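Long-range contact in cupin 2 conserved barrel domain protein (Leptotrichia buccalis, PDB 3RNS), which is of unknown function but folds as a two-barrel protein of the cupin superfamily: residues A[4-16]-A[191-204]. Numbering follows the deposited sequence.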
# COMPACT_ATOMS: atom_id res chain seq x y z
N MSE A 4 0.53 11.47 13.56
CA MSE A 4 0.87 11.40 12.12
C MSE A 4 1.23 10.00 11.61
O MSE A 4 1.00 9.71 10.45
CB MSE A 4 2.09 12.24 11.82
CG MSE A 4 1.92 13.10 10.63
SE MSE A 4 1.77 14.94 11.23
CE MSE A 4 3.68 15.42 11.16
N VAL A 5 1.91 9.21 12.45
CA VAL A 5 2.08 7.78 12.25
C VAL A 5 1.38 7.09 13.41
O VAL A 5 1.74 7.28 14.57
CB VAL A 5 3.58 7.33 12.22
CG1 VAL A 5 3.68 5.81 11.84
CG2 VAL A 5 4.35 8.18 11.25
N LYS A 6 0.39 6.28 13.09
CA LYS A 6 -0.47 5.74 14.14
C LYS A 6 -0.18 4.27 14.40
O LYS A 6 -0.88 3.64 15.19
CB LYS A 6 -1.93 6.01 13.80
CG LYS A 6 -2.15 7.48 13.21
CD LYS A 6 -3.45 8.24 13.59
CE LYS A 6 -4.48 7.36 14.37
NZ LYS A 6 -5.89 7.88 14.38
N ILE A 7 0.84 3.72 13.73
CA ILE A 7 1.36 2.39 14.02
C ILE A 7 2.84 2.52 14.36
O ILE A 7 3.44 3.56 14.08
CB ILE A 7 1.13 1.39 12.85
CG1 ILE A 7 1.82 1.83 11.54
CG2 ILE A 7 -0.37 1.22 12.60
CD1 ILE A 7 1.53 0.84 10.34
N GLU A 8 3.42 1.50 14.96
CA GLU A 8 4.85 1.45 15.24
C GLU A 8 5.71 1.48 13.96
O GLU A 8 5.37 0.81 12.98
CB GLU A 8 5.17 0.17 16.03
CG GLU A 8 5.20 0.39 17.55
CD GLU A 8 5.72 -0.85 18.27
OE1 GLU A 8 6.72 -0.76 19.03
OE2 GLU A 8 5.11 -1.92 18.03
N VAL A 9 6.79 2.26 13.98
CA VAL A 9 7.74 2.33 12.90
C VAL A 9 8.84 1.27 13.00
O VAL A 9 9.07 0.69 14.04
CB VAL A 9 8.32 3.75 12.78
CG1 VAL A 9 7.16 4.73 12.75
CG2 VAL A 9 9.32 4.11 13.96
N ALA A 10 9.49 1.00 11.85
CA ALA A 10 10.69 0.18 11.77
C ALA A 10 10.42 -1.22 12.30
O ALA A 10 11.27 -1.80 12.97
CB ALA A 10 11.86 0.85 12.53
N LYS A 11 9.23 -1.74 11.99
CA LYS A 11 8.76 -3.03 12.49
C LYS A 11 7.82 -3.68 11.45
O LYS A 11 6.95 -2.99 10.91
CB LYS A 11 8.01 -2.78 13.80
CG LYS A 11 7.17 -3.93 14.32
CD LYS A 11 6.49 -3.60 15.67
CE LYS A 11 7.41 -3.92 16.87
NZ LYS A 11 8.49 -2.89 17.19
N PRO A 12 7.99 -4.98 11.17
CA PRO A 12 7.07 -5.66 10.23
C PRO A 12 5.71 -5.84 10.88
O PRO A 12 5.67 -6.19 12.03
CB PRO A 12 7.73 -7.00 9.98
CG PRO A 12 8.54 -7.25 11.17
CD PRO A 12 9.07 -5.88 11.61
N ILE A 13 4.65 -5.54 10.14
CA ILE A 13 3.28 -5.66 10.59
C ILE A 13 2.48 -6.35 9.51
O ILE A 13 2.57 -5.98 8.33
CB ILE A 13 2.62 -4.24 10.82
CG1 ILE A 13 3.43 -3.44 11.85
CG2 ILE A 13 1.13 -4.41 11.30
CD1 ILE A 13 3.31 -1.91 11.73
N ASN A 14 1.71 -7.34 9.90
CA ASN A 14 0.82 -8.02 9.00
C ASN A 14 -0.59 -7.38 9.02
O ASN A 14 -1.35 -7.62 9.93
CB ASN A 14 0.77 -9.49 9.37
CG ASN A 14 -0.17 -10.30 8.52
OD1 ASN A 14 -0.79 -9.83 7.58
ND2 ASN A 14 -0.36 -11.56 8.94
N PHE A 15 -0.94 -6.60 7.98
CA PHE A 15 -2.24 -5.88 7.97
C PHE A 15 -3.40 -6.83 7.95
O PHE A 15 -4.44 -6.54 8.53
CB PHE A 15 -2.34 -4.89 6.78
CG PHE A 15 -1.44 -3.70 6.92
CD1 PHE A 15 -0.86 -3.38 8.13
CD2 PHE A 15 -1.17 -2.89 5.83
CE1 PHE A 15 -0.08 -2.24 8.27
CE2 PHE A 15 -0.39 -1.77 5.97
CZ PHE A 15 0.16 -1.44 7.18
N ASN A 16 -3.21 -8.00 7.34
CA ASN A 16 -4.25 -9.00 7.39
C ASN A 16 -4.66 -9.40 8.85
O ASN A 16 -5.82 -9.67 9.15
CB ASN A 16 -3.87 -10.23 6.53
CG ASN A 16 -5.01 -10.63 5.63
OD1 ASN A 16 -6.20 -10.67 6.06
ND2 ASN A 16 -4.69 -10.78 4.34
N LYS A 191 19.28 -0.42 12.17
CA LYS A 191 18.60 -1.60 12.69
C LYS A 191 17.87 -2.45 11.62
O LYS A 191 17.00 -1.94 10.97
CB LYS A 191 17.59 -1.19 13.69
CG LYS A 191 16.93 -2.36 14.30
CD LYS A 191 15.71 -1.91 14.96
CE LYS A 191 14.55 -1.90 14.02
NZ LYS A 191 13.40 -1.35 14.76
N PRO A 192 18.21 -3.75 11.51
CA PRO A 192 17.66 -4.69 10.52
C PRO A 192 16.36 -5.40 10.92
O PRO A 192 16.12 -5.65 12.10
CB PRO A 192 18.77 -5.73 10.36
CG PRO A 192 19.64 -5.57 11.58
CD PRO A 192 19.15 -4.44 12.41
N PHE A 193 15.51 -5.66 9.94
CA PHE A 193 14.31 -6.43 10.17
C PHE A 193 13.84 -6.91 8.82
O PHE A 193 14.09 -6.27 7.76
CB PHE A 193 13.23 -5.61 10.92
CG PHE A 193 12.88 -4.30 10.26
CD1 PHE A 193 13.62 -3.18 10.49
CD2 PHE A 193 11.79 -4.21 9.44
CE1 PHE A 193 13.30 -1.98 9.87
CE2 PHE A 193 11.44 -3.02 8.84
CZ PHE A 193 12.22 -1.90 9.04
N ILE A 194 13.25 -8.09 8.84
CA ILE A 194 12.78 -8.72 7.66
C ILE A 194 11.30 -8.39 7.52
O ILE A 194 10.53 -8.51 8.50
CB ILE A 194 12.84 -10.26 7.76
CG1 ILE A 194 14.26 -10.73 8.06
CG2 ILE A 194 12.23 -10.88 6.50
CD1 ILE A 194 15.24 -10.24 7.16
N VAL A 195 10.90 -8.04 6.31
CA VAL A 195 9.49 -7.87 5.95
C VAL A 195 9.15 -8.93 4.91
O VAL A 195 9.77 -8.99 3.85
CB VAL A 195 9.23 -6.47 5.43
CG1 VAL A 195 7.73 -6.24 5.14
CG2 VAL A 195 9.73 -5.47 6.47
N LYS A 196 8.24 -9.83 5.26
CA LYS A 196 7.86 -10.93 4.43
C LYS A 196 6.68 -10.59 3.56
O LYS A 196 6.02 -9.55 3.73
CB LYS A 196 7.49 -12.11 5.28
CG LYS A 196 8.64 -12.56 6.17
CD LYS A 196 8.13 -13.73 7.03
CE LYS A 196 9.24 -14.34 7.89
NZ LYS A 196 10.57 -14.38 7.20
N LYS A 197 6.41 -11.45 2.58
CA LYS A 197 5.28 -11.22 1.69
C LYS A 197 4.01 -11.05 2.54
O LYS A 197 3.74 -11.88 3.38
CB LYS A 197 5.10 -12.39 0.72
CG LYS A 197 3.88 -12.26 -0.14
CD LYS A 197 3.64 -13.53 -0.93
CE LYS A 197 2.35 -13.39 -1.73
NZ LYS A 197 2.25 -14.53 -2.70
N GLY A 198 3.21 -10.03 2.24
CA GLY A 198 1.99 -9.74 2.99
C GLY A 198 2.23 -8.84 4.18
O GLY A 198 1.29 -8.39 4.80
N GLU A 199 3.47 -8.52 4.50
CA GLU A 199 3.75 -7.61 5.63
C GLU A 199 4.15 -6.25 5.13
O GLU A 199 4.56 -6.08 3.95
CB GLU A 199 4.84 -8.19 6.51
CG GLU A 199 4.51 -9.60 7.12
CD GLU A 199 5.70 -10.18 7.95
OE1 GLU A 199 6.90 -9.79 7.70
OE2 GLU A 199 5.47 -11.04 8.83
N SER A 200 4.03 -5.29 6.03
CA SER A 200 4.36 -3.91 5.76
C SER A 200 5.19 -3.32 6.87
O SER A 200 5.26 -3.85 7.98
CB SER A 200 3.07 -3.10 5.61
OG SER A 200 2.15 -3.69 4.67
N ALA A 201 5.79 -2.19 6.61
CA ALA A 201 6.52 -1.44 7.64
C ALA A 201 6.56 0.04 7.30
O ALA A 201 6.54 0.44 6.12
CB ALA A 201 8.01 -2.01 7.81
N VAL A 202 6.72 0.86 8.32
CA VAL A 202 6.91 2.28 8.13
C VAL A 202 8.38 2.65 8.30
O VAL A 202 9.01 2.28 9.29
CB VAL A 202 6.03 3.13 9.09
CG1 VAL A 202 6.33 4.65 8.94
CG2 VAL A 202 4.57 2.86 8.80
N LEU A 203 8.92 3.37 7.32
CA LEU A 203 10.27 3.90 7.38
C LEU A 203 10.05 5.37 7.63
O LEU A 203 9.60 6.08 6.72
CB LEU A 203 11.04 3.66 6.07
CG LEU A 203 10.88 2.29 5.39
CD1 LEU A 203 11.63 2.25 4.02
CD2 LEU A 203 11.39 1.23 6.33
N PRO A 204 10.38 5.85 8.83
CA PRO A 204 10.06 7.23 9.22
C PRO A 204 10.89 8.33 8.55
O PRO A 204 12.06 8.13 8.18
CB PRO A 204 10.27 7.23 10.73
CG PRO A 204 11.33 6.20 10.94
CD PRO A 204 11.09 5.14 9.90
O HOH W 1 6.51 -0.38 10.97
O HOH W 2 0.65 -5.94 5.35
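Ala10 lies against one face of the Phe193 ring, its carbonyl O 3.6 Å above the ring plane and displaced toward the rim. Lys191 NZ gives Ala10 O a 2.8 Å hydrogen bond, the lysine chain bending at chi3 (88°) to bring its ammonium there. Phe193 owes its position to CG standing between the backbone N and carbonyl carbon (chi1 54°); Pro12 CD meets its CD2 obliquely. An alanine in place of Phe193 would probably leave the Ala10 peptide and the Pro12 ring without their apolar backing and open a gap beneath the loop.

Farther along, Val202 shows how a branched side chain can serve three neighbours at once, two on one branch and one on the other: Val202 CG1 meets Val5 CG1 tip to tip and packs against Val9 CG1 at 3.9 Å, while CG2 lies across the Ile7 side chain. Its carbonyl O receives Ala10 N in the carbonyl plane, and a water joins its N to the carbonyls of Glu8 and Lys11. At the other end Ser200 rests over the Phe15 ring, its CB 4.0 Å from the centroid in a CH-pi contact, while its OG bonds to Thr178 and to a water that also binds Phe15 N and Gly198 O. Between these clusters, Ile13 and Ser200 form an antiparallel hydrogen-bonded pair, Ile13 N to Ser200 O and Ser200 N to Ile13 O both 2.8 Å. Residues 13-14 of segment 4-16 thereby add a short, weakly bonded edge strand to the C-terminal barrel sheet holding 199-203, one half of what looks like a reciprocal strand exchange, consistent with a bicupin fold.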